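Local coordinates for putrescine aminotransferase (Halomonas elongata DSM 2581, PDB 6GWI), which probably transfers amino groups from amines such as putrescine to keto acids or aldehydes, using pyridoxal-5'-phosphate as cofactor, at residues 120-125 / 154-159. Residues are numbered along the deposited sequence; the frame is centred on the assembly and turned at random.
Sequences ANDTVL and TLAGMS
D122 and T154 meet at the N-terminus of helix 155-160, and their contact is a worked example of an N-cap whose hydroxyl is held from a second helix. Within this class-III, fold-type I aminotransferase, residues 120-125 of helix 117-134 run at 81° to residues 155-159, and the T154 side chain lies about 7 Å from the bound pyridoxal-5'-phosphate. T154 OG1 sits between its backbone N and carbonyl carbon (chi1 54°), which turns it back over the first helical turn, where it accepts the N-H of G157 at 3.0 Å and 161°. The same hydroxyl donates to D122 OD1 in a very short bond (2.4 Å, the exact length doubtful), so two bonds hold it, one given and one received. The D122 carboxylate thereby splits its tasks: OD1 also has T154 CG2 beside it at 3.3 Å, whereas OD2 lies by A156 CB and accepts from a water that in turn takes the N-H of A156. OD2 is further bonded to L155 N of the second subunit, which carries the contact into the dimer interface. The amides of the helix start, one of them reached through the water, probably help stabilise the aspartate's negative charge. A valine in place of T154 would probably leave G157 N without its cap and D122 OD1 without its donor, with the carboxylate held through OD2 alone. N121, the residue just before D122, touches the cofactor and bonds D256 through ND2. L125, its CG anti to the backbone N, closes the apolar end by laying CD2 against A156 CB at 3.8 Å.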
loop_
_atom_site.group_PDB
_atom_site.type_symbol
_atom_site.label_atom_id
_atom_site.label_comp_id
_atom_site.label_asym_id
_atom_site.label_seq_id
_atom_site.Cartn_x
_atom_site.Cartn_y
_atom_site.Cartn_z
ATOM N N ALA B 120 -1.506 -2.998 5.865
ATOM C CA ALA B 120 -1.387 -3.641 7.166
ATOM C C ALA B 120 -2.694 -4.317 7.558
ATOM O O ALA B 120 -2.689 -5.431 8.094
ATOM C CB ALA B 120 -0.972 -2.617 8.218
ATOM N N ASN B 121 -3.830 -3.668 7.293
ATOM C CA ASN B 121 -5.100 -4.301 7.635
ATOM C C ASN B 121 -5.426 -5.460 6.693
ATOM O O ASN B 121 -6.028 -6.445 7.134
ATOM C CB ASN B 121 -6.221 -3.263 7.671
ATOM C CG ASN B 121 -6.275 -2.522 9.004
ATOM O OD1 ASN B 121 -6.477 -3.129 10.057
ATOM N ND2 ASN B 121 -6.080 -1.210 8.964
ATOM N N ASP B 122 -5.007 -5.394 5.420
ATOM C CA ASP B 122 -5.095 -6.576 4.560
ATOM C C ASP B 122 -4.267 -7.722 5.124
ATOM O O ASP B 122 -4.689 -8.884 5.095
ATOM C CB ASP B 122 -4.614 -6.275 3.138
ATOM C CG ASP B 122 -5.574 -5.406 2.361
ATOM O OD1 ASP B 122 -5.630 -4.190 2.647
ATOM O OD2 ASP B 122 -6.264 -5.938 1.461
ATOM N N THR B 123 -3.055 -7.412 5.592
ATOM C CA THR B 123 -2.213 -8.419 6.224
ATOM C C THR B 123 -2.908 -9.009 7.444
ATOM O O THR B 123 -2.942 -10.232 7.630
ATOM C CB THR B 123 -0.879 -7.784 6.621
ATOM O OG1 THR B 123 -0.320 -7.091 5.494
ATOM C CG2 THR B 123 0.108 -8.832 7.117
ATOM N N VAL B 124 -3.478 -8.143 8.286
ATOM C CA VAL B 124 -4.245 -8.596 9.444
ATOM C C VAL B 124 -5.311 -9.596 9.020
ATOM O O VAL B 124 -5.466 -10.662 9.626
ATOM C CB VAL B 124 -4.870 -7.390 10.169
ATOM C CG1 VAL B 124 -6.012 -7.832 11.086
ATOM C CG2 VAL B 124 -3.813 -6.634 10.954
ATOM N N LEU B 125 -6.088 -9.249 7.992
ATOM C CA LEU B 125 -7.224 -10.086 7.616
ATOM C C LEU B 125 -6.765 -11.462 7.153
ATOM O O LEU B 125 -7.343 -12.481 7.546
ATOM C CB LEU B 125 -8.048 -9.389 6.534
ATOM C CG LEU B 125 -9.350 -10.062 6.092
ATOM C CD1 LEU B 125 -10.201 -10.474 7.279
ATOM C CD2 LEU B 125 -10.143 -9.125 5.197
ATOM N N THR B 154 -8.037 -0.038 1.031
ATOM C CA THR B 154 -8.107 -1.238 0.215
ATOM C C THR B 154 -9.510 -1.822 0.340
ATOM O O THR B 154 -10.325 -1.373 1.152
ATOM C CB THR B 154 -7.079 -2.269 0.663
ATOM O OG1 THR B 154 -7.253 -2.512 2.062
ATOM C CG2 THR B 154 -5.655 -1.783 0.388
ATOM N N LEU B 155 -9.801 -2.844 -0.463
ATOM C CA LEU B 155 -11.095 -3.503 -0.325
ATOM C C LEU B 155 -11.247 -4.097 1.074
ATOM O O LEU B 155 -12.318 -4.005 1.682
ATOM C CB LEU B 155 -11.277 -4.571 -1.399
ATOM C CG LEU B 155 -11.885 -4.161 -2.747
ATOM C CD1 LEU B 155 -12.632 -5.354 -3.334
ATOM C CD2 LEU B 155 -12.817 -2.965 -2.678
ATOM N N ALA B 156 -10.182 -4.705 1.603
ATOM C CA ALA B 156 -10.230 -5.228 2.964
ATOM C C ALA B 156 -10.401 -4.099 3.974
ATOM O O ALA B 156 -11.264 -4.167 4.857
ATOM C CB ALA B 156 -8.966 -6.034 3.262
ATOM N N GLY B 157 -9.594 -3.045 3.855
ATOM C CA GLY B 157 -9.699 -1.945 4.798
ATOM C C GLY B 157 -11.069 -1.294 4.776
ATOM O O GLY B 157 -11.646 -1.006 5.828
ATOM N N MET B 158 -11.610 -1.062 3.577
ATOM C CA MET B 158 -12.949 -0.494 3.454
ATOM C C MET B 158 -14.009 -1.442 4.010
ATOM O O MET B 158 -14.976 -0.998 4.642
ATOM C CB MET B 158 -13.229 -0.161 1.986
ATOM C CG MET B 158 -14.627 0.348 1.709
ATOM S SD MET B 158 -15.698 -0.956 1.088
ATOM C CE MET B 158 -15.299 -0.937 -0.661
ATOM N N SER B 159 -13.853 -2.749 3.775
ATOM C CA SER B 159 -14.804 -3.723 4.306
ATOM C C SER B 159 -14.744 -3.779 5.828
ATOM O O SER B 159 -15.779 -3.899 6.496
ATOM C CB SER B 159 -14.519 -5.109 3.727
ATOM O OG SER B 159 -14.624 -5.121 2.316
HETATM O O HOH W 1 -8.015 -5.620 -0.437
#